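Local coordinates for Thiol:disulfide interchange protein DsbA (Pseudomonas aeruginosa, PDB 4ZL8) that probably introduces disulfide bonds into other periplasmic proteins by handing over its own redox-active disulfide, at residues Leu32-Cys37 with Gly68-Val73; His39-Glu44 with Ala97-His102; Gly160-Asp165 with Ile183-Ala188. The protein carries 1 engineered substitution. All blocks are in the same frame, centred on the assembly; numbering follows the deposited sequence. Where two conformers were deposited one is given.

From the N terminus, contact 1 opens at the end of strand 27-33 and closes on the start of helix 70-84, looping out 30 residues that hold helix 38-52 and strand 58-64. Contact 2 begins within that loop, on helix 38-52, and closes later, at the end of helix 87-99, so the two cross. They also touch: the backbone oxygen of Tyr-35 accepts a hydrogen bond from His-99 NE2, and each holds one cysteine of the redox-active disulfide. Contact 3 follows in series, a short loop of 17 residues that ties strand 162-165 to helix 172-188. Its centre lies about 25 Å from that of contact 1, on the opposite side of the chain's centre.

Contact 1 (Leu32-Cys37 with Gly68-Val73); sequences LFWYGC and GGIWNV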
loop_
_atom_site.group_PDB
_atom_site.type_symbol
_atom_site.label_atom_id
_atom_site.label_comp_id
_atom_site.label_asym_id
_atom_site.label_seq_id
_atom_site.Cartn_x
_atom_site.Cartn_y
_atom_site.Cartn_z
ATOM N N LEU A 32 -0.887 2.319 3.152
ATOM C CA LEU A 32 -2.102 2.601 2.373
ATOM C C LEU A 32 -1.793 3.755 1.428
ATOM O O LEU A 32 -1.207 4.767 1.846
ATOM C CB LEU A 32 -3.296 2.921 3.269
ATOM C CG LEU A 32 -3.805 1.724 4.102
ATOM C CD1 LEU A 32 -3.237 1.823 5.482
ATOM C CD2 LEU A 32 -5.332 1.684 4.156
ATOM N N PHE A 33 -2.156 3.575 0.162
ATOM C CA PHE A 33 -1.727 4.526 -0.860
ATOM C C PHE A 33 -2.766 4.564 -1.980
ATOM O O PHE A 33 -3.676 3.757 -2.042
ATOM C CB PHE A 33 -0.353 4.122 -1.427
ATOM C CG PHE A 33 -0.440 3.095 -2.494
ATOM C CD1 PHE A 33 -0.844 1.801 -2.198
ATOM C CD2 PHE A 33 -0.131 3.404 -3.803
ATOM C CE1 PHE A 33 -0.965 0.870 -3.193
ATOM C CE2 PHE A 33 -0.259 2.463 -4.796
ATOM C CZ PHE A 33 -0.650 1.200 -4.485
ATOM N N TRP A 34 -2.593 5.518 -2.882
ATOM C CA TRP A 34 -3.270 5.541 -4.163
ATOM C C TRP A 34 -2.203 5.925 -5.184
ATOM O O TRP A 34 -1.440 6.862 -4.974
ATOM C CB TRP A 34 -4.442 6.547 -4.130
ATOM C CG TRP A 34 -5.003 6.964 -5.450
ATOM C CD1 TRP A 34 -5.268 6.171 -6.531
ATOM C CD2 TRP A 34 -5.346 8.305 -5.836
ATOM N NE1 TRP A 34 -5.759 6.939 -7.560
ATOM C CE2 TRP A 34 -5.811 8.249 -7.161
ATOM C CE3 TRP A 34 -5.316 9.540 -5.185
ATOM C CZ2 TRP A 34 -6.232 9.374 -7.852
ATOM C CZ3 TRP A 34 -5.731 10.673 -5.883
ATOM C CH2 TRP A 34 -6.183 10.576 -7.198
ATOM N N TYR A 35 -2.165 5.233 -6.309
ATOM C CA TYR A 35 -1.202 5.562 -7.357
ATOM C C TYR A 35 -1.262 7.025 -7.805
ATOM O O TYR A 35 -0.237 7.579 -8.210
ATOM C CB TYR A 35 -1.412 4.698 -8.587
ATOM C CG TYR A 35 -0.910 3.269 -8.565
ATOM C CD1 TYR A 35 0.424 2.959 -8.326
ATOM C CD2 TYR A 35 -1.748 2.233 -8.933
ATOM C CE1 TYR A 35 0.878 1.653 -8.386
ATOM C CE2 TYR A 35 -1.312 0.937 -8.996
ATOM C CZ TYR A 35 0.000 0.644 -8.747
ATOM O OH TYR A 35 0.376 -0.674 -8.852
ATOM N N GLY A 36 -2.442 7.644 -7.771
ATOM C CA GLY A 36 -2.611 9.007 -8.236
ATOM C C GLY A 36 -2.334 10.088 -7.195
ATOM O O GLY A 36 -2.445 11.264 -7.498
ATOM N N CYS A 37 -1.979 9.671 -5.982
ATOM C CA CYS A 37 -1.784 10.559 -4.851
ATOM C C CYS A 37 -0.400 11.201 -4.937
ATOM O O CYS A 37 0.605 10.510 -4.882
ATOM C CB CYS A 37 -1.994 9.732 -3.571
ATOM S SG CYS A 37 -1.136 10.216 -2.069
ATOM N N GLY A 68 -13.307 5.393 -3.544
ATOM C CA GLY A 68 -14.253 5.774 -4.574
ATOM C C GLY A 68 -13.652 6.216 -5.896
ATOM O O GLY A 68 -12.522 6.676 -5.977
ATOM N N GLY A 69 -14.446 6.093 -6.952
ATOM C CA GLY A 69 -14.074 6.620 -8.258
ATOM C C GLY A 69 -12.746 6.111 -8.762
ATOM O O GLY A 69 -12.468 4.916 -8.732
ATOM N N ILE A 70 -11.893 7.021 -9.207
ATOM C CA ILE A 70 -10.629 6.655 -9.779
ATOM C C ILE A 70 -9.718 5.944 -8.765
ATOM O O ILE A 70 -8.835 5.172 -9.149
ATOM C CB ILE A 70 -9.925 7.906 -10.383
ATOM C CG1 ILE A 70 -8.719 7.496 -11.219
ATOM C CG2 ILE A 70 -9.508 8.885 -9.302
ATOM C CD1 ILE A 70 -9.082 6.708 -12.442
ATOM N N TRP A 71 -9.917 6.212 -7.473
ATOM C CA TRP A 71 -9.110 5.488 -6.474
ATOM C C TRP A 71 -9.430 4.001 -6.553
ATOM O O TRP A 71 -8.549 3.164 -6.402
ATOM C CB TRP A 71 -9.382 5.978 -5.062
ATOM C CG TRP A 71 -8.966 7.360 -4.730
ATOM C CD1 TRP A 71 -9.181 8.496 -5.465
ATOM C CD2 TRP A 71 -8.367 7.801 -3.502
ATOM N NE1 TRP A 71 -8.724 9.598 -4.782
ATOM C CE2 TRP A 71 -8.207 9.188 -3.579
ATOM C CE3 TRP A 71 -7.912 7.132 -2.354
ATOM C CZ2 TRP A 71 -7.657 9.930 -2.549
ATOM C CZ3 TRP A 71 -7.353 7.864 -1.346
ATOM C CH2 TRP A 71 -7.234 9.250 -1.438
ATOM N N ASN A 72 -10.690 3.660 -6.790
ATOM C CA ASN A 72 -11.079 2.259 -6.863
ATOM C C ASN A 72 -10.526 1.606 -8.116
ATOM O O ASN A 72 -10.021 0.489 -8.076
ATOM C CB ASN A 72 -12.596 2.109 -6.805
ATOM C CG ASN A 72 -13.150 2.386 -5.429
ATOM O OD1 ASN A 72 -12.465 2.909 -4.558
ATOM N ND2 ASN A 72 -14.421 2.057 -5.230
ATOM N N VAL A 73 -10.589 2.314 -9.232
ATOM C CA VAL A 73 -10.062 1.838 -10.500
ATOM C C VAL A 73 -8.540 1.588 -10.405
ATOM O O VAL A 73 -8.012 0.525 -10.781
ATOM C CB VAL A 73 -10.387 2.868 -11.600
ATOM C CG1 VAL A 73 -9.685 2.543 -12.886
ATOM C CG2 VAL A 73 -11.897 2.948 -11.801
#
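Trp-34 leaves the end of strand 27-33 and lays its indole flat against that of Trp-71, in the first turn of helix 70-84. Its CB already takes part, sitting over the Trp-71 six-membered ring at 4.2 Å from the centroid. With CG anti to the backbone N, chi1 164° turns the indole toward helix 70-84. Its six-membered ring stacks face to face on the five-membered ring of Trp-71, with centroids 3.7 Å apart and planes 16° from parallel. Trp-71 CA in turn rests over the Trp-34 five-membered ring, and Ile-70 CG2 extends the apolar surface by meeting Trp-34 CZ2 at 3.6 Å. Two tryptophans suit this partly exposed site, since broad faces make much contact while Trp-34 NE1 still hydrogen-bonds to His-74 ND1. Tyr-35, next along, turns inward among helices 70-84 and 87-99. Gly-36 then lies against the other face of Trp-34, its CA 3.5 Å from the plane over the ring centre; without a side chain it can lie that close. Cys-37 ends the type I turn that began at Trp-34: its N bonds to Trp-34 O at 3.0 Å. It is also the N-cap of helix 38-52 and is disulfide-bonded to Cys-40, the arrangement of the redox-active CxxC site of the thioredoxin fold, here flanked by a tryptophan stack.

Contact 2 (His39-Glu44 with Ala97-His102); sequences HCYAFE and AIHKEH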
loop_
_atom_site.group_PDB
_atom_site.type_symbol
_atom_site.label_atom_id
_atom_site.label_comp_id
_atom_site.label_asym_id
_atom_site.label_seq_id
_atom_site.Cartn_x
_atom_site.Cartn_y
_atom_site.Cartn_z
ATOM N N HIS A 39 1.379 13.051 -2.820
ATOM C CA HIS A 39 2.242 12.844 -1.661
ATOM C C HIS A 39 2.781 11.417 -1.655
ATOM O O HIS A 39 3.903 11.177 -1.192
ATOM C CB HIS A 39 1.514 13.094 -0.349
ATOM C CG HIS A 39 1.138 14.521 -0.107
ATOM N ND1 HIS A 39 0.806 14.994 1.148
ATOM C CD2 HIS A 39 1.003 15.573 -0.948
ATOM C CE1 HIS A 39 0.502 16.274 1.073
ATOM N NE2 HIS A 39 0.612 16.655 -0.190
ATOM N N CYS A 40 1.980 10.469 -2.135
ATOM C CA CYS A 40 2.397 9.078 -2.204
ATOM C C CYS A 40 3.559 8.954 -3.183
ATOM O O CYS A 40 4.590 8.331 -2.886
ATOM C CB CYS A 40 1.230 8.206 -2.648
ATOM S SG CYS A 40 -0.264 8.317 -1.550
ATOM N N TYR A 41 3.420 9.571 -4.352
ATOM C CA TYR A 41 4.502 9.608 -5.331
ATOM C C TYR A 41 5.769 10.196 -4.716
ATOM O O TYR A 41 6.858 9.633 -4.864
ATOM C CB TYR A 41 4.058 10.401 -6.574
ATOM C CG TYR A 41 5.096 10.540 -7.665
ATOM C CD1 TYR A 41 5.581 9.446 -8.335
ATOM C CD2 TYR A 41 5.554 11.782 -8.044
ATOM C CE1 TYR A 41 6.519 9.571 -9.335
ATOM C CE2 TYR A 41 6.492 11.925 -9.041
ATOM C CZ TYR A 41 6.960 10.813 -9.687
ATOM O OH TYR A 41 7.908 10.933 -10.679
ATOM N N ALA A 42 5.622 11.310 -4.005
ATOM C CA ALA A 42 6.785 11.991 -3.459
ATOM C C ALA A 42 7.467 11.194 -2.341
ATOM O O ALA A 42 8.653 11.393 -2.088
ATOM C CB ALA A 42 6.392 13.352 -2.955
ATOM N N PHE A 43 6.719 10.325 -1.668
ATOM C CA PHE A 43 7.252 9.471 -0.601
ATOM C C PHE A 43 8.006 8.269 -1.135
ATOM O O PHE A 43 8.844 7.695 -0.422
ATOM C CB PHE A 43 6.078 9.014 0.264
ATOM C CG PHE A 43 6.440 8.343 1.578
ATOM C CD1 PHE A 43 7.496 8.772 2.362
ATOM C CD2 PHE A 43 5.618 7.338 2.055
ATOM C CE1 PHE A 43 7.764 8.152 3.592
ATOM C CE2 PHE A 43 5.874 6.728 3.275
ATOM C CZ PHE A 43 6.945 7.146 4.048
ATOM N N GLU A 44 7.747 7.869 -2.378
ATOM C CA GLU A 44 8.365 6.660 -2.924
ATOM C C GLU A 44 9.888 6.590 -2.789
ATOM O O GLU A 44 10.410 5.539 -2.407
ATOM C CB GLU A 44 7.946 6.449 -4.380
ATOM C CG GLU A 44 6.502 6.010 -4.510
ATOM C CD GLU A 44 6.292 4.570 -4.111
ATOM O OE1 GLU A 44 6.729 3.696 -4.874
ATOM O OE2 GLU A 44 5.730 4.312 -3.028
ATOM N N ALA A 97 4.081 6.931 -15.038
ATOM C CA ALA A 97 3.091 7.173 -16.102
ATOM C C ALA A 97 2.054 8.211 -15.651
ATOM O O ALA A 97 1.703 9.128 -16.382
ATOM C CB ALA A 97 2.402 5.886 -16.480
ATOM N N ILE A 98 1.584 8.042 -14.430
ATOM C CA ILE A 98 0.517 8.890 -13.906
ATOM C C ILE A 98 1.019 10.281 -13.569
ATOM O O ILE A 98 0.370 11.259 -13.891
ATOM C CB ILE A 98 -0.123 8.221 -12.697
ATOM C CG1 ILE A 98 -0.937 7.013 -13.158
ATOM C CG2 ILE A 98 -1.011 9.197 -11.917
ATOM C CD1 ILE A 98 -1.392 6.068 -12.045
ATOM N N HIS A 99 2.205 10.391 -12.984
ATOM C CA HIS A 99 2.669 11.670 -12.470
ATOM C C HIS A 99 3.608 12.421 -13.383
ATOM O O HIS A 99 3.712 13.615 -13.285
ATOM C CB HIS A 99 3.317 11.505 -11.091
ATOM C CG HIS A 99 2.348 11.057 -10.059
ATOM N ND1 HIS A 99 1.581 11.943 -9.327
ATOM C CD2 HIS A 99 1.968 9.821 -9.677
ATOM C CE1 HIS A 99 0.785 11.262 -8.525
ATOM N NE2 HIS A 99 0.994 9.974 -8.716
ATOM N N LYS A 100 4.307 11.727 -14.263
ATOM C CA LYS A 100 5.210 12.418 -15.172
ATOM C C LYS A 100 4.699 12.399 -16.610
ATOM O O LYS A 100 4.872 13.387 -17.332
ATOM C CB LYS A 100 6.612 11.805 -15.094
ATOM C CG LYS A 100 7.321 12.068 -13.769
ATOM C CD LYS A 100 7.300 13.541 -13.376
ATOM C CE LYS A 100 8.079 13.789 -12.087
ATOM N NZ LYS A 100 7.428 14.808 -11.220
ATOM N N GLU A 101 4.078 11.300 -17.028
ATOM C CA GLU A 101 3.690 11.144 -18.432
ATOM C C GLU A 101 2.234 11.533 -18.705
ATOM O O GLU A 101 1.757 11.390 -19.823
ATOM C CB GLU A 101 3.928 9.714 -18.895
ATOM C CG GLU A 101 5.351 9.196 -18.696
ATOM C CD GLU A 101 5.434 7.682 -18.896
ATOM O OE1 GLU A 101 4.560 7.120 -19.589
ATOM O OE2 GLU A 101 6.359 7.052 -18.347
ATOM N N HIS A 102 1.531 11.995 -17.677
ATOM C CA HIS A 102 0.163 12.480 -17.836
ATOM C C HIS A 102 -0.838 11.401 -18.260
ATOM O O HIS A 102 -1.913 11.719 -18.777
ATOM C CB HIS A 102 0.133 13.644 -18.840
ATOM C CG HIS A 102 1.001 14.804 -18.452
ATOM N ND1 HIS A 102 0.952 15.382 -17.200
ATOM C CD2 HIS A 102 1.937 15.492 -19.148
ATOM C CE1 HIS A 102 1.821 16.375 -17.143
ATOM N NE2 HIS A 102 2.431 16.465 -18.312
#
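Tyr-41 and His-99 lie one over the other in an offset stack, their planes only 6° apart and their ring centroids separated by 4.5 Å. The side chains run past each other in opposite directions, which sets the CB of each over the ring of its partner. Tyr-41 CB stands 3.7 Å from the centroid of the imidazole, close to its normal, and His-99 CB matches this over the centre of the phenol. The pair is therefore held by two CH-pi contacts as well as by ring overlap. With CG anti to the backbone N (chi1 179°), Tyr-41 carries its phenol off helix 38-52 toward the end of helix 87-99. Lys-100 crosses the tyrosine at about a right angle. The lysine bends at chi2, bringing CE to 3.2 Å from Tyr-41 OH, and again at chi4, which leaves NZ beside the ring edge, 3.7 Å from Tyr-41 CE2.

Further out, two of the polar ends have anchors elsewhere. Tyr-41 OH is hydrogen-bonded to Glu-96 OE1, and His-99 NE2 to the backbone O of Tyr-35. Ile-98 CG2 backs the imidazole face turned away from the tyrosine. Tyrosine suits its place because the ring stacks while the hydroxyl reaches Glu-96; histidine offers a flat pi face for stacking and an edge nitrogen. Because a carbonyl oxygen can only accept, His-99 NE2 presumably carries a proton, while Glu-96 and Lys-100 would tend to shift the phenol's ionisation in opposite directions, the carboxylate against and the amine for loss of its proton.

Contact 3 (Gly160-Asp165 with Ile183-Ala188); sequences GKYRFD and IEKERA
Glu-186 points from helix 172-188 at Tyr-162 and Lys-161, and its carboxylate takes a bond from each. From CB the chain runs to CG, which is anti to the backbone carbonyl carbon (chi1 -69°) and lies in the plane of the Tyr-162 ring at its edge, 3.8 Å from CE2; the bend at chi2 then turns CD and the carboxylate toward the hydroxyl and the lysine. CD holds the oxygens apart, each for a different partner. OE1 receives the Tyr-162 hydroxyl, with OH to OE1 2.7 Å. That bond reaches OE1 from above the carboxylate plane, 42° out of it; the ring and carboxylate planes are 72° apart. OE2 is matched to Lys-161, whose NZ lies 2.7 Å from OE2 in a salt bridge through the oxygen's syn lone pair. Asn-159 ND2 gives OE2 a second hydrogen bond.

Lys-161 gets there with a chain extended beyond CG. Its CB also lies over the centre of the Tyr-162 ring, 3.8 Å above the plane, so the lysine covers a face while the glutamate meets an edge. Both neighbours can turn to the helix because they are the two residues opposite Val-158 in a classic beta bulge. Lys-185 crosses the tyrosine at about a right angle, its CE 3.1 Å from Tyr-162 OH.

Tyrosine fits by joining an apolar ring, packed against Leu-182, to a hydroxyl carried far enough by the ring to reach the acid. The contact thus pins the bulged start of strand 162-165 to residues 183-188. With three donors around its buried carboxylate, one a cationic amine, Glu-186 is probably ionised.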
loop_
_atom_site.group_PDB
_atom_site.type_symbol
_atom_site.label_atom_id
_atom_site.label_comp_id
_atom_site.label_asym_id
_atom_site.label_seq_id
_atom_site.Cartn_x
_atom_site.Cartn_y
_atom_site.Cartn_z
ATOM N N GLY A 160 -1.077 -4.252 12.394
ATOM C CA GLY A 160 -2.516 -4.165 12.598
ATOM C C GLY A 160 -2.904 -3.346 13.821
ATOM O O GLY A 160 -4.050 -3.366 14.243
ATOM N N LYS A 161 -1.932 -2.624 14.380
ATOM C CA LYS A 161 -2.069 -2.051 15.716
ATOM C C LYS A 161 -1.788 -0.552 15.798
ATOM O O LYS A 161 -2.333 0.103 16.684
ATOM C CB LYS A 161 -1.099 -2.763 16.692
ATOM C CG LYS A 161 -1.533 -4.151 17.105
ATOM C CD LYS A 161 -0.482 -4.799 18.001
ATOM C CE LYS A 161 -0.672 -6.303 18.062
ATOM N NZ LYS A 161 0.459 -7.016 18.710
ATOM N N TYR A 162 -0.867 -0.035 14.988
ATOM C CA TYR A 162 -0.391 1.340 15.161
ATOM C C TYR A 162 -0.560 2.090 13.856
ATOM O O TYR A 162 -0.065 1.643 12.814
ATOM C CB TYR A 162 1.090 1.371 15.561
ATOM C CG TYR A 162 1.448 0.455 16.691
ATOM C CD1 TYR A 162 1.068 0.735 17.990
ATOM C CD2 TYR A 162 2.169 -0.703 16.449
ATOM C CE1 TYR A 162 1.408 -0.121 19.034
ATOM C CE2 TYR A 162 2.501 -1.556 17.467
ATOM C CZ TYR A 162 2.117 -1.256 18.750
ATOM O OH TYR A 162 2.449 -2.083 19.783
ATOM N N ARG A 163 -1.236 3.241 13.905
ATOM C CA ARG A 163 -1.482 4.032 12.694
ATOM C C ARG A 163 -0.762 5.357 12.790
ATOM O O ARG A 163 -0.784 6.003 13.835
ATOM C CB ARG A 163 -2.983 4.249 12.498
ATOM C CG ARG A 163 -3.357 4.879 11.171
ATOM C CD ARG A 163 -4.840 5.240 11.097
ATOM N NE ARG A 163 -5.189 6.283 12.038
ATOM C CZ ARG A 163 -6.269 6.291 12.810
ATOM N NH1 ARG A 163 -6.473 7.311 13.610
ATOM N NH2 ARG A 163 -7.142 5.279 12.810
ATOM N N PHE A 164 -0.137 5.766 11.693
ATOM C CA PHE A 164 0.603 7.030 11.666
ATOM C C PHE A 164 0.763 7.499 10.232
ATOM O O PHE A 164 0.583 6.724 9.302
ATOM C CB PHE A 164 1.959 6.918 12.379
ATOM C CG PHE A 164 2.831 5.783 11.916
ATOM C CD1 PHE A 164 2.591 4.489 12.360
ATOM C CD2 PHE A 164 3.931 6.007 11.068
ATOM C CE1 PHE A 164 3.402 3.437 11.966
ATOM C CE2 PHE A 164 4.755 4.949 10.690
ATOM C CZ PHE A 164 4.476 3.668 11.132
ATOM N N ASP A 165 1.060 8.780 10.047
ATOM C CA ASP A 165 1.280 9.270 8.695
ATOM C C ASP A 165 2.453 10.234 8.688
ATOM O O ASP A 165 3.111 10.413 9.721
ATOM C CB ASP A 165 -0.008 9.845 8.078
ATOM C CG ASP A 165 -0.594 10.996 8.855
ATOM O OD1 ASP A 165 0.153 11.808 9.417
ATOM O OD2 ASP A 165 -1.841 11.160 8.824
ATOM N N ILE A 183 8.204 -1.620 14.882
ATOM C CA ILE A 183 8.618 -2.974 14.544
ATOM C C ILE A 183 9.402 -3.590 15.705
ATOM O O ILE A 183 9.124 -4.732 16.109
ATOM C CB ILE A 183 9.449 -3.023 13.246
ATOM C CG1 ILE A 183 8.573 -2.698 12.023
ATOM C CG2 ILE A 183 10.103 -4.376 13.075
ATOM C CD1 ILE A 183 9.367 -2.330 10.816
ATOM N N GLU A 184 10.355 -2.862 16.279
ATOM C CA GLU A 184 11.082 -3.374 17.437
ATOM C C GLU A 184 10.155 -3.641 18.626
ATOM O O GLU A 184 10.328 -4.614 19.345
ATOM C CB GLU A 184 12.203 -2.414 17.852
ATOM C CG GLU A 184 13.332 -2.273 16.823
ATOM C CD GLU A 184 14.200 -3.490 16.653
ATOM O OE1 GLU A 184 14.107 -4.471 17.427
ATOM O OE2 GLU A 184 15.003 -3.471 15.700
ATOM N N LYS A 185 9.172 -2.785 18.820
ATOM C CA LYS A 185 8.208 -2.953 19.904
ATOM C C LYS A 185 7.508 -4.307 19.745
ATOM O O LYS A 185 7.367 -5.076 20.710
ATOM C CB LYS A 185 7.208 -1.794 19.874
ATOM C CG LYS A 185 6.159 -1.846 20.970
ATOM C CD LYS A 185 5.280 -0.601 20.934
ATOM C CE LYS A 185 4.161 -0.610 21.978
ATOM N NZ LYS A 185 4.647 -0.398 23.366
ATOM N N GLU A 186 7.083 -4.590 18.520
ATOM C CA GLU A 186 6.352 -5.810 18.267
ATOM C C GLU A 186 7.279 -7.030 18.324
ATOM O O GLU A 186 6.859 -8.101 18.764
ATOM C CB GLU A 186 5.636 -5.714 16.927
ATOM C CG GLU A 186 4.492 -4.724 16.910
ATOM C CD GLU A 186 3.461 -5.081 17.930
ATOM O OE1 GLU A 186 3.414 -4.447 18.994
ATOM O OE2 GLU A 186 2.729 -6.055 17.687
ATOM N N ARG A 187 8.533 -6.883 17.897
ATOM C CA ARG A 187 9.486 -7.990 17.987
ATOM C C ARG A 187 9.759 -8.374 19.435
ATOM O O ARG A 187 9.965 -9.548 19.747
ATOM C CB ARG A 187 10.794 -7.647 17.260
ATOM C CG ARG A 187 11.747 -8.813 17.142
ATOM C CD ARG A 187 12.977 -8.482 16.316
ATOM N NE ARG A 187 12.654 -8.273 14.902
ATOM C CZ ARG A 187 12.760 -7.125 14.236
ATOM N NH1 ARG A 187 13.195 -6.003 14.821
ATOM N NH2 ARG A 187 12.441 -7.092 12.959
ATOM N N ALA A 188 9.784 -7.392 20.323
ATOM C CA ALA A 188 10.042 -7.628 21.732
ATOM C C ALA A 188 8.842 -8.230 22.468
ATOM O O ALA A 188 8.996 -8.750 23.573
ATOM C CB ALA A 188 10.456 -6.327 22.392
#